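Local coordinates for protein adenosine deaminase (Burkholderia ambifaria, PDB 4GXW) that is a zinc-binding amidohydrolase of the adenosine and AMP deaminase family that probably catalyses the hydrolytic deamination of adenine or a related compound such as adenosine, at residues I16-H22 and E315-S319; T46-L50 and R96-E100; C252-A256 and G291-K295; M286-P290 and H320-T324. All blocks are in the same frame, centred on the assembly; numbering follows the deposited sequence. Where two conformers were deposited one is given.

Contact 1: I16-H22 and E315-S319; sequences IEITAAH and ELMFS
Apolar packing around the Phe318 ring carries this contact. The CG2 branch of Ile16 lies 3.5 Å from Phe318 CE2, while its other branch ends with CD1 over one face of the ring. That placement follows from the first torsion of Ile16, which leaves CG2 anti to the backbone N (chi1 -53°). Ile18 reaches the same ring differently: its CD1 sits at the edge, near the ring plane, 3.9 Å from Phe318 CD2, and also rests on Ser319 CB at 3.8 Å. Its CG2 packs beside the carboxylate of Glu315, 3.8 Å from OE2.

The aromatic component is oblique. His22 CD2 comes within 3.7 Å of Phe318 CE2, and the two ring planes are inclined at 38°.

Polar bonding fixes the imidazole from its own segment. Thr19 N donates to His22 ND1 at 3.2 Å from a position tilted out of the ring plane, and Thr19 OG1 is hydrogen-bonded to the same ND1 at 2.8 Å. Thr19 is the N-cap of helix 20-28, so the arrangement is a helix start, with the extended segment leading into it, packed against the C-terminal end of helix 310-319 in the TIM-barrel fold of this family.

Contact 2: T46-L50 and R96-E100; sequences TFVAL and RIAYE
Thr46 faces both Arg96 and Glu100, and its two branches divide the work. With OG1 beside the backbone N and CG2 anti to it (chi1 -63°), the hydroxyl is directed at the carboxylate and the methyl at the guanidinium. Thr46 OG1 donates to Glu100 OE1 at 2.6 Å, meeting the syn lone pair of that oxygen. Thr46 CG2 lies over one face of the Arg96 guanidinium, offset toward the rim and 3.6 Å from Arg96 NE.

Arg96 is extended from CG to NE and approaches Thr46 from the opposite direction. Within its helix, Arg96 NE makes a salt bridge to Glu100 OE2, 2.9 Å long and nearly straight at 167°. The acceptor lies close to the guanidinium plane, yet the donor stands above the carboxylate plane, 46° out of it, so the two flat groups are not coplanar. Leu50 CD1 and Ile97 CG2 meet loosely at 4.5 Å.

Helices 44-54 and 91-106 pack antiparallel here, the axes of the short segments 12.3 Å apart, a spacing bridged by side chains. The Ile97 side chain is about 9 Å from that of the zinc ligand His37. Each Glu100 oxygen has its own donor, OE1 the threonine and OE2 the arginine; Arg43 NH1 adds a long, weak ion pair to OE1. This two-point grip limits rotation of the carboxylate, and the positive charges would probably stabilise its ionised form.

Contact 3: C252-A256 and G291-K295; sequences CARYA and GLGLK
Helix 249-258 meets, in this contact, the loop that leads into strand 295-298, part of the α/β-barrel fold of the family. Cys252 and Leu294 form the apolar centre. Cys252 SG, placed anti to its carbonyl carbon (chi1 -74°), touches Leu292 CD1 at 3.9 Å and Leu294 CD1 at 4.1 Å. The second methyl of Leu294 turns to the helix backbone instead: CD2 lies 3.6 Å from Cys252 O and 3.9 Å from Ala256 N, close to the helical bond that joins those two atoms.

Ala256 comes still nearer to the loop, its CB standing 3.3 Å from Gly293 O. Gly293, at a positive phi (91°), has no side chain, and the Ala256 methyl comes up directly against its backbone. Waters lie alongside. One accepts from Lys295 N at 2.9 Å and is at best weakly linked to Tyr255 O; another lies 2.7 Å from Ala256 O and 3.3 Å from Gly293 O, the latter a weak link.

Ile245 packs against Cys252, Tyr255 and Leu294. Tyr255 extends to helix 224-232, where its hydroxyl bonds Asp232, while Lys295 pairs through its backbone with Phe262 of strand 261-264 and through NZ with Asp337 of helix 325-338.

Contact 4: M286-P290 and H320-T324; sequences MRKMP and HFGFT
This is a loop-to-loop contact, mixing aromatic packing with an arginine bond, between the segment leading toward strand 295-298 and the turn joining helices 310-319 and 325-338. Met286 has two conformers; in the one described its methyl makes a CH-pi contact, Met286 CE standing 3.4 Å from the Phe321 ring centroid, 7° off the normal. SD then lies farther out above the same face, in a Met-aromatic arrangement. In this conformer the bend at the chain end (chi3 68°) brings the methyl over the ring centre.

Phe323 is met by Pro290, whose CG lies 3.6 Å from Phe323 CE1, while Met286 O approaches the ring edge near its plane. Arg287 reaches across to the backbone. Its NH2 donates to His320 O at 3.0 Å, in the carbonyl plane on a lone pair, with a bent N-H...O angle of 144°. Phe321 O sits over the centre of one guanidinium face, 3.7 Å above the plane. A water joins Arg287 O to Phe321 O, donating to both.

Arg287 NH2 also bonds Ala281 O, so two backbone carbonyls share this nitrogen. Such carbonyls, one over the guanidinium face and two at NH2, would be expected to offset part of the arginine charge while fixing the group's orientation.

In the fold
Contacts 1, 3 and 4 lie in one region, the centre of contact 4 being 14 Å from those of contacts 1 and 3. Segment 320-324 directly follows 315-319, and 291-295 follows 286-290. Probable hydrogen bonds join contacts 1 and 4 (Met317 O to Phe323 N, 3.2 Å) and contacts 3 and 4 (Met289 O to Leu294 N). Contacts 3 and 4 thereby tie the loop before strand 295-298 to the helices around it. Contact 2, between helices 44-54 and 91-106, is remote, its centre 31 to 39 Å from the others and across the chain's centre from contacts 3 and 4. Contact 1 links the N-terminal segment to helix 310-319, enclosing contacts 2 and 3 along the chain.

Contact 1: I16-H22 and E315-S319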
loop_
_atom_site.group_PDB
_atom_site.type_symbol
_atom_site.label_atom_id
_atom_site.label_comp_id
_atom_site.label_asym_id
_atom_site.label_seq_id
_atom_site.Cartn_x
_atom_site.Cartn_y
_atom_site.Cartn_z
ATOM N N ILE A 16 6.806 -13.757 -21.566
ATOM C CA ILE A 16 5.779 -12.772 -21.908
ATOM C C ILE A 16 6.434 -11.462 -22.305
ATOM O O ILE A 16 7.197 -10.877 -21.530
ATOM C CB ILE A 16 4.812 -12.465 -20.743
ATOM C CG1 ILE A 16 4.203 -13.744 -20.172
ATOM C CG2 ILE A 16 3.704 -11.529 -21.213
ATOM C CD1 ILE A 16 3.248 -13.490 -19.022
ATOM N N GLU A 17 6.137 -10.995 -23.511
ATOM C CA GLU A 17 6.591 -9.677 -23.919
ATOM C C GLU A 17 5.470 -8.678 -23.686
ATOM O O GLU A 17 4.367 -8.834 -24.212
ATOM C CB GLU A 17 7.039 -9.673 -25.383
ATOM C CG GLU A 17 8.272 -10.527 -25.650
ATOM C CD GLU A 17 9.475 -10.082 -24.840
ATOM O OE1 GLU A 17 10.263 -10.953 -24.411
ATOM O OE2 GLU A 17 9.640 -8.860 -24.635
ATOM N N ILE A 18 5.748 -7.674 -22.861
ATOM C CA ILE A 18 4.779 -6.623 -22.597
ATOM C C ILE A 18 4.792 -5.630 -23.753
ATOM O O ILE A 18 5.835 -5.068 -24.092
ATOM C CB ILE A 18 5.068 -5.902 -21.267
ATOM C CG1 ILE A 18 4.990 -6.892 -20.097
ATOM C CG2 ILE A 18 4.091 -4.751 -21.067
ATOM C CD1 ILE A 18 3.682 -7.652 -20.032
ATOM N N THR A 19 3.631 -5.428 -24.363
ATOM C CA THR A 19 3.515 -4.540 -25.511
ATOM C C THR A 19 2.754 -3.291 -25.112
ATOM O O THR A 19 2.221 -3.206 -24.000
ATOM C CB THR A 19 2.760 -5.222 -26.654
ATOM O OG1 THR A 19 1.402 -5.440 -26.262
ATOM C CG2 THR A 19 3.405 -6.555 -26.989
ATOM N N ALA A 20 2.692 -2.325 -26.024
ATOM C CA ALA A 20 1.903 -1.120 -25.798
ATOM C C ALA A 20 0.456 -1.477 -25.469
ATOM O O ALA A 20 -0.156 -0.843 -24.620
ATOM C CB ALA A 20 1.960 -0.203 -27.009
ATOM N N ALA A 21 -0.079 -2.497 -26.142
ATOM C CA ALA A 21 -1.437 -2.973 -25.878
ATOM C C ALA A 21 -1.612 -3.392 -24.417
ATOM O O ALA A 21 -2.601 -3.029 -23.760
ATOM C CB ALA A 21 -1.785 -4.125 -26.814
ATOM N N HIS A 22 -0.654 -4.165 -23.910
ATOM C CA HIS A 22 -0.673 -4.581 -22.513
ATOM C C HIS A 22 -0.632 -3.369 -21.596
ATOM O O HIS A 22 -1.397 -3.284 -20.636
ATOM C CB HIS A 22 0.509 -5.501 -22.199
ATOM C CG HIS A 22 0.415 -6.852 -22.838
ATOM N ND1 HIS A 22 0.999 -7.144 -24.051
ATOM C CD2 HIS A 22 -0.205 -7.987 -22.434
ATOM C CE1 HIS A 22 0.750 -8.404 -24.365
ATOM N NE2 HIS A 22 0.022 -8.937 -23.401
ATOM N N GLU A 315 0.861 -4.649 -13.796
ATOM C CA GLU A 315 1.654 -5.255 -14.865
ATOM C C GLU A 315 2.566 -6.375 -14.340
ATOM O O GLU A 315 2.617 -7.461 -14.921
ATOM C CB GLU A 315 2.493 -4.187 -15.567
ATOM C CG GLU A 315 3.494 -4.759 -16.562
ATOM C CD GLU A 315 4.338 -3.694 -17.232
ATOM O OE1 GLU A 315 3.856 -2.546 -17.361
ATOM O OE2 GLU A 315 5.491 -3.997 -17.630
ATOM N N LEU A 316 3.263 -6.116 -13.230
ATOM C CA LEU A 316 4.191 -7.101 -12.673
ATOM C C LEU A 316 3.524 -8.428 -12.324
ATOM O O LEU A 316 4.124 -9.491 -12.481
ATOM C CB LEU A 316 4.905 -6.540 -11.439
ATOM C CG LEU A 316 5.950 -5.456 -11.701
ATOM C CD1 LEU A 316 6.496 -4.917 -10.384
ATOM C CD2 LEU A 316 7.078 -5.981 -12.582
ATOM N N MET A 317 2.287 -8.372 -11.841
ATOM C CA MET A 317 1.562 -9.602 -11.524
ATOM C C MET A 317 1.431 -10.506 -12.754
ATOM O O MET A 317 1.554 -11.731 -12.662
ATOM C CB MET A 317 0.178 -9.276 -10.963
ATOM C CG MET A 317 0.204 -8.370 -9.752
ATOM S SD MET A 317 1.044 -9.065 -8.311
ATOM C CE MET A 317 -0.212 -10.160 -7.675
ATOM N N PHE A 318 1.200 -9.877 -13.902
ATOM C CA PHE A 318 1.064 -10.552 -15.187
ATOM C C PHE A 318 2.423 -10.897 -15.810
ATOM O O PHE A 318 2.619 -12.004 -16.311
ATOM C CB PHE A 318 0.244 -9.652 -16.121
ATOM C CG PHE A 318 0.015 -10.220 -17.499
ATOM C CD1 PHE A 318 -1.098 -11.005 -17.764
ATOM C CD2 PHE A 318 0.891 -9.937 -18.538
ATOM C CE1 PHE A 318 -1.318 -11.515 -19.036
ATOM C CE2 PHE A 318 0.673 -10.441 -19.810
ATOM C CZ PHE A 318 -0.430 -11.235 -20.055
ATOM N N SER A 319 3.367 -9.959 -15.790
ATOM C CA SER A 319 4.613 -10.156 -16.530
ATOM C C SER A 319 5.594 -11.081 -15.820
ATOM O O SER A 319 6.363 -11.776 -16.468
ATOM C CB SER A 319 5.298 -8.809 -16.799
ATOM O OG SER A 319 5.640 -8.172 -15.581
#

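Contact 2: T46-L50 and R96-E100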
loop_
_atom_site.group_PDB
_atom_site.type_symbol
_atom_site.label_atom_id
_atom_site.label_comp_id
_atom_site.label_asym_id
_atom_site.label_seq_id
_atom_site.Cartn_x
_atom_site.Cartn_y
_atom_site.Cartn_z
ATOM N N THR A 46 9.029 17.450 -5.190
ATOM C CA THR A 46 8.418 17.984 -3.979
ATOM C C THR A 46 9.337 17.768 -2.775
ATOM O O THR A 46 9.436 18.630 -1.900
ATOM C CB THR A 46 7.021 17.386 -3.746
ATOM O OG1 THR A 46 6.186 17.769 -4.843
ATOM C CG2 THR A 46 6.417 17.897 -2.448
ATOM N N PHE A 47 10.021 16.625 -2.758
ATOM C CA PHE A 47 11.036 16.332 -1.745
ATOM C C PHE A 47 12.113 17.425 -1.780
ATOM O O PHE A 47 12.521 17.946 -0.737
ATOM C CB PHE A 47 11.639 14.943 -2.002
ATOM C CG PHE A 47 12.354 14.343 -0.813
ATOM C CD1 PHE A 47 13.624 14.772 -0.455
ATOM C CD2 PHE A 47 11.771 13.316 -0.082
ATOM C CE1 PHE A 47 14.285 14.208 0.633
ATOM C CE2 PHE A 47 12.428 12.750 1.004
ATOM C CZ PHE A 47 13.683 13.195 1.359
ATOM N N VAL A 48 12.559 17.776 -2.987
ATOM C CA VAL A 48 13.518 18.862 -3.183
ATOM C C VAL A 48 13.010 20.192 -2.623
ATOM O O VAL A 48 13.727 20.875 -1.888
ATOM C CB VAL A 48 13.877 19.005 -4.675
ATOM C CG1 VAL A 48 14.633 20.302 -4.940
ATOM C CG2 VAL A 48 14.687 17.803 -5.124
ATOM N N ALA A 49 11.770 20.545 -2.951
ATOM C CA ALA A 49 11.183 21.806 -2.503
ATOM C C ALA A 49 11.101 21.867 -0.986
ATOM O O ALA A 49 11.423 22.893 -0.378
ATOM C CB ALA A 49 9.804 21.996 -3.110
ATOM N N LEU A 50 10.663 20.769 -0.378
ATOM C CA LEU A 50 10.576 20.690 1.073
ATOM C C LEU A 50 11.951 20.824 1.735
ATOM O O LEU A 50 12.107 21.526 2.735
ATOM C CB LEU A 50 9.913 19.378 1.493
ATOM C CG LEU A 50 8.426 19.250 1.162
ATOM C CD1 LEU A 50 7.942 17.839 1.462
ATOM C CD2 LEU A 50 7.639 20.263 1.976
ATOM N N ARG A 96 -0.227 19.005 0.992
ATOM C CA ARG A 96 0.380 18.920 -0.336
ATOM C C ARG A 96 0.702 17.486 -0.758
ATOM O O ARG A 96 0.367 17.064 -1.875
ATOM C CB ARG A 96 1.635 19.797 -0.429
ATOM C CG ARG A 96 2.272 19.771 -1.805
ATOM C CD ARG A 96 3.458 20.705 -1.883
ATOM N NE ARG A 96 4.104 20.619 -3.188
ATOM C CZ ARG A 96 5.114 21.387 -3.578
ATOM N NH1 ARG A 96 5.599 22.311 -2.767
ATOM N NH2 ARG A 96 5.632 21.227 -4.785
ATOM N N ILE A 97 1.360 16.729 0.112
ATOM C CA ILE A 97 1.766 15.394 -0.305
ATOM C C ILE A 97 0.574 14.439 -0.424
ATOM O O ILE A 97 0.589 13.546 -1.276
ATOM C CB ILE A 97 2.944 14.802 0.519
ATOM C CG1 ILE A 97 2.589 14.634 1.995
ATOM C CG2 ILE A 97 4.188 15.674 0.344
ATOM C CD1 ILE A 97 3.650 13.871 2.756
ATOM N N ALA A 98 -0.469 14.649 0.379
ATOM C CA ALA A 98 -1.691 13.855 0.231
ATOM C C ALA A 98 -2.357 14.149 -1.115
ATOM O O ALA A 98 -2.747 13.234 -1.844
ATOM C CB ALA A 98 -2.652 14.107 1.391
ATOM N N TYR A 99 -2.465 15.431 -1.448
ATOM C CA TYR A 99 -3.101 15.855 -2.688
ATOM C C TYR A 99 -2.319 15.330 -3.889
ATOM O O TYR A 99 -2.915 14.825 -4.849
ATOM C CB TYR A 99 -3.189 17.380 -2.720
ATOM C CG TYR A 99 -3.802 17.971 -3.968
ATOM C CD1 TYR A 99 -5.178 18.026 -4.135
ATOM C CD2 TYR A 99 -2.996 18.502 -4.972
ATOM C CE1 TYR A 99 -5.734 18.591 -5.267
ATOM C CE2 TYR A 99 -3.550 19.070 -6.115
ATOM C CZ TYR A 99 -4.919 19.108 -6.254
ATOM O OH TYR A 99 -5.478 19.670 -7.389
ATOM N N GLU A 100 -0.990 15.430 -3.835
ATOM C CA GLU A 100 -0.165 14.991 -4.964
ATOM C C GLU A 100 -0.165 13.475 -5.141
ATOM O O GLU A 100 -0.162 12.984 -6.269
ATOM C CB GLU A 100 1.263 15.546 -4.854
ATOM C CG GLU A 100 1.296 17.059 -4.992
ATOM C CD GLU A 100 2.682 17.667 -4.983
ATOM O OE1 GLU A 100 3.679 16.934 -4.808
ATOM O OE2 GLU A 100 2.774 18.909 -5.160
#

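Contact 3: C252-A256 and G291-K295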
loop_
_atom_site.group_PDB
_atom_site.type_symbol
_atom_site.label_atom_id
_atom_site.label_comp_id
_atom_site.label_asym_id
_atom_site.label_seq_id
_atom_site.Cartn_x
_atom_site.Cartn_y
_atom_site.Cartn_z
ATOM N N CYS A 252 -3.872 -21.280 6.020
ATOM C CA CYS A 252 -4.296 -20.772 4.724
ATOM C C CYS A 252 -5.725 -21.214 4.427
ATOM O O CYS A 252 -6.538 -20.408 3.995
ATOM C CB CYS A 252 -3.365 -21.249 3.607
ATOM S SG CYS A 252 -1.771 -20.428 3.578
ATOM N N ALA A 253 -6.028 -22.487 4.686
ATOM C CA ALA A 253 -7.374 -23.008 4.456
ATOM C C ALA A 253 -8.418 -22.247 5.276
ATOM O O ALA A 253 -9.485 -21.895 4.769
ATOM C CB ALA A 253 -7.425 -24.498 4.763
ATOM N N ARG A 254 -8.098 -21.979 6.539
ATOM C CA ARG A 254 -9.034 -21.280 7.417
ATOM C C ARG A 254 -9.284 -19.856 6.959
ATOM O O ARG A 254 -10.424 -19.394 6.930
ATOM C CB ARG A 254 -8.539 -21.292 8.862
ATOM C CG ARG A 254 -8.567 -22.673 9.473
ATOM C CD ARG A 254 -8.216 -22.674 10.948
ATOM N NE ARG A 254 -8.160 -24.048 11.439
ATOM C CZ ARG A 254 -9.227 -24.769 11.767
ATOM N NH1 ARG A 254 -10.444 -24.248 11.663
ATOM N NH2 ARG A 254 -9.081 -26.016 12.196
ATOM N N TYR A 255 -8.222 -19.163 6.580
ATOM C CA TYR A 255 -8.369 -17.766 6.200
ATOM C C TYR A 255 -8.915 -17.621 4.779
ATOM O O TYR A 255 -9.573 -16.631 4.475
ATOM C CB TYR A 255 -7.063 -16.988 6.399
ATOM C CG TYR A 255 -6.602 -16.894 7.850
ATOM C CD1 TYR A 255 -7.402 -17.328 8.913
ATOM C CD2 TYR A 255 -5.361 -16.363 8.156
ATOM C CE1 TYR A 255 -6.958 -17.241 10.237
ATOM C CE2 TYR A 255 -4.918 -16.275 9.467
ATOM C CZ TYR A 255 -5.715 -16.707 10.498
ATOM O OH TYR A 255 -5.248 -16.613 11.795
ATOM N N ALA A 256 -8.653 -18.611 3.924
ATOM C CA ALA A 256 -9.330 -18.691 2.627
ATOM C C ALA A 256 -10.846 -18.788 2.821
ATOM O O ALA A 256 -11.607 -18.064 2.186
ATOM C CB ALA A 256 -8.817 -19.878 1.826
ATOM N N GLY A 291 -3.224 -19.765 -5.168
ATOM C CA GLY A 291 -3.369 -21.210 -5.270
ATOM C C GLY A 291 -3.660 -21.873 -3.931
ATOM O O GLY A 291 -4.138 -23.006 -3.883
ATOM N N LEU A 292 -3.358 -21.170 -2.844
ATOM C CA LEU A 292 -3.671 -21.635 -1.500
ATOM C C LEU A 292 -5.053 -21.137 -1.049
ATOM O O LEU A 292 -5.437 -21.307 0.115
ATOM C CB LEU A 292 -2.575 -21.193 -0.526
ATOM C CG LEU A 292 -1.310 -22.055 -0.548
ATOM C CD1 LEU A 292 -0.142 -21.340 0.117
ATOM C CD2 LEU A 292 -1.592 -23.385 0.145
ATOM N N GLY A 293 -5.787 -20.527 -1.975
ATOM C CA GLY A 293 -7.151 -20.091 -1.724
ATOM C C GLY A 293 -7.279 -18.673 -1.194
ATOM O O GLY A 293 -8.391 -18.205 -0.946
ATOM N N LEU A 294 -6.155 -17.983 -1.025
ATOM C CA LEU A 294 -6.164 -16.655 -0.418
ATOM C C LEU A 294 -6.516 -15.578 -1.428
ATOM O O LEU A 294 -6.120 -15.656 -2.594
ATOM C CB LEU A 294 -4.802 -16.344 0.203
ATOM C CG LEU A 294 -4.294 -17.377 1.207
ATOM C CD1 LEU A 294 -2.892 -17.010 1.666
ATOM C CD2 LEU A 294 -5.232 -17.479 2.402
ATOM N N LYS A 295 -7.265 -14.577 -0.972
ATOM C CA LYS A 295 -7.582 -13.393 -1.766
ATOM C C LYS A 295 -6.475 -12.372 -1.623
ATOM O O LYS A 295 -6.278 -11.831 -0.532
ATOM C CB LYS A 295 -8.893 -12.764 -1.276
ATOM C CG LYS A 295 -10.136 -13.589 -1.536
ATOM C CD LYS A 295 -11.396 -12.785 -1.203
ATOM C CE LYS A 295 -12.666 -13.521 -1.608
ATOM N NZ LYS A 295 -13.870 -12.648 -1.463
HETATM O O HOH W 1 -8.475 -15.123 1.635
HETATM O O HOH W 2 -10.877 -16.334 0.241
#

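Contact 4: M286-P290 and H320-T324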
loop_
_atom_site.group_PDB
_atom_site.type_symbol
_atom_site.label_atom_id
_atom_site.label_comp_id
_atom_site.label_asym_id
_atom_site.label_seq_id
_atom_site.Cartn_x
_atom_site.Cartn_y
_atom_site.Cartn_z
ATOM N N MET A 286 4.261 -14.575 -2.546
ATOM C CA MET A 286 3.071 -13.986 -3.156
ATOM C C MET A 286 2.567 -14.829 -4.328
ATOM O O MET A 286 1.357 -14.975 -4.523
ATOM C CB MET A 286 3.358 -12.551 -3.619
ATOM C CG MET A 286 2.203 -11.850 -4.327
ATOM S SD MET A 286 2.679 -10.253 -5.032
ATOM C CE MET A 286 3.789 -10.776 -6.331
ATOM N N ARG A 287 3.494 -15.399 -5.090
ATOM C CA ARG A 287 3.142 -16.176 -6.275
ATOM C C ARG A 287 2.233 -17.367 -5.938
ATOM O O ARG A 287 1.395 -17.766 -6.757
ATOM C CB ARG A 287 4.419 -16.659 -6.978
ATOM C CG ARG A 287 4.217 -17.282 -8.347
ATOM C CD ARG A 287 5.504 -17.944 -8.840
ATOM N NE ARG A 287 5.384 -18.357 -10.232
ATOM C CZ ARG A 287 5.815 -17.625 -11.253
ATOM N NH1 ARG A 287 5.664 -18.058 -12.498
ATOM N NH2 ARG A 287 6.407 -16.460 -11.018
ATOM N N LYS A 288 2.396 -17.909 -4.735
ATOM C CA LYS A 288 1.684 -19.114 -4.312
ATOM C C LYS A 288 0.381 -18.818 -3.578
ATOM O O LYS A 288 -0.407 -19.724 -3.338
ATOM C CB LYS A 288 2.556 -19.950 -3.366
ATOM C CG LYS A 288 3.941 -20.319 -3.864
ATOM C CD LYS A 288 4.767 -20.875 -2.703
ATOM C CE LYS A 288 6.102 -21.455 -3.152
ATOM N NZ LYS A 288 7.136 -20.399 -3.363
ATOM N N MET A 289 0.164 -17.569 -3.182
ATOM C CA MET A 289 -0.966 -17.281 -2.295
ATOM C C MET A 289 -2.367 -17.587 -2.881
ATOM O O MET A 289 -3.190 -18.222 -2.212
ATOM C CB MET A 289 -0.863 -15.869 -1.691
ATOM C CG MET A 289 0.287 -15.738 -0.681
ATOM S SD MET A 289 0.677 -14.046 -0.214
ATOM C CE MET A 289 -0.562 -13.705 1.035
ATOM N N PRO A 290 -2.641 -17.173 -4.131
ATOM C CA PRO A 290 -3.971 -17.475 -4.682
ATOM C C PRO A 290 -4.245 -18.981 -4.813
ATOM O O PRO A 290 -5.372 -19.426 -4.574
ATOM C CB PRO A 290 -3.946 -16.776 -6.055
ATOM C CG PRO A 290 -2.984 -15.631 -5.862
ATOM C CD PRO A 290 -1.897 -16.233 -4.993
ATOM N N HIS A 320 5.588 -11.059 -14.492
ATOM C CA HIS A 320 6.598 -11.788 -13.716
ATOM C C HIS A 320 6.047 -12.922 -12.860
ATOM O O HIS A 320 6.742 -13.917 -12.636
ATOM C CB HIS A 320 7.382 -10.837 -12.806
ATOM C CG HIS A 320 8.348 -9.950 -13.528
ATOM N ND1 HIS A 320 7.950 -8.955 -14.398
ATOM C CD2 HIS A 320 9.701 -9.903 -13.497
ATOM C CE1 HIS A 320 9.016 -8.333 -14.871
ATOM N NE2 HIS A 320 10.092 -8.889 -14.340
ATOM N N PHE A 321 4.813 -12.790 -12.389
ATOM C CA PHE A 321 4.314 -13.717 -11.383
ATOM C C PHE A 321 3.314 -14.760 -11.891
ATOM O O PHE A 321 2.728 -15.506 -11.097
ATOM C CB PHE A 321 3.826 -12.953 -10.152
ATOM C CG PHE A 321 4.941 -12.267 -9.421
ATOM C CD1 PHE A 321 5.798 -13.005 -8.623
ATOM C CD2 PHE A 321 5.178 -10.910 -9.577
ATOM C CE1 PHE A 321 6.852 -12.399 -7.964
ATOM C CE2 PHE A 321 6.230 -10.293 -8.922
ATOM C CZ PHE A 321 7.065 -11.041 -8.104
ATOM N N GLY A 322 3.153 -14.825 -13.207
ATOM C CA GLY A 322 2.379 -15.881 -13.830
ATOM C C GLY A 322 0.875 -15.773 -13.702
ATOM O O GLY A 322 0.165 -16.740 -13.966
ATOM N N PHE A 323 0.374 -14.609 -13.310
ATOM C CA PHE A 323 -1.067 -14.463 -13.157
ATOM C C PHE A 323 -1.714 -14.081 -14.477
ATOM O O PHE A 323 -1.207 -13.227 -15.205
ATOM C CB PHE A 323 -1.388 -13.470 -12.046
ATOM C CG PHE A 323 -0.956 -13.947 -10.693
ATOM C CD1 PHE A 323 -1.472 -15.127 -10.169
ATOM C CD2 PHE A 323 -0.008 -13.247 -9.962
ATOM C CE1 PHE A 323 -1.067 -15.590 -8.918
ATOM C CE2 PHE A 323 0.398 -13.697 -8.709
ATOM C CZ PHE A 323 -0.132 -14.873 -8.194
ATOM N N THR A 324 -2.834 -14.726 -14.776
ATOM C CA THR A 324 -3.532 -14.493 -16.036
ATOM C C THR A 324 -4.460 -13.293 -15.956
ATOM O O THR A 324 -4.708 -12.748 -14.872
ATOM C CB THR A 324 -4.399 -15.691 -16.398
ATOM O OG1 THR A 324 -5.412 -15.846 -15.396
ATOM C CG2 THR A 324 -3.549 -16.966 -16.495
HETATM O O HOH W 3 1.256 -17.736 -9.939
HETATM O O HOH W 4 6.634 -16.865 -14.479
#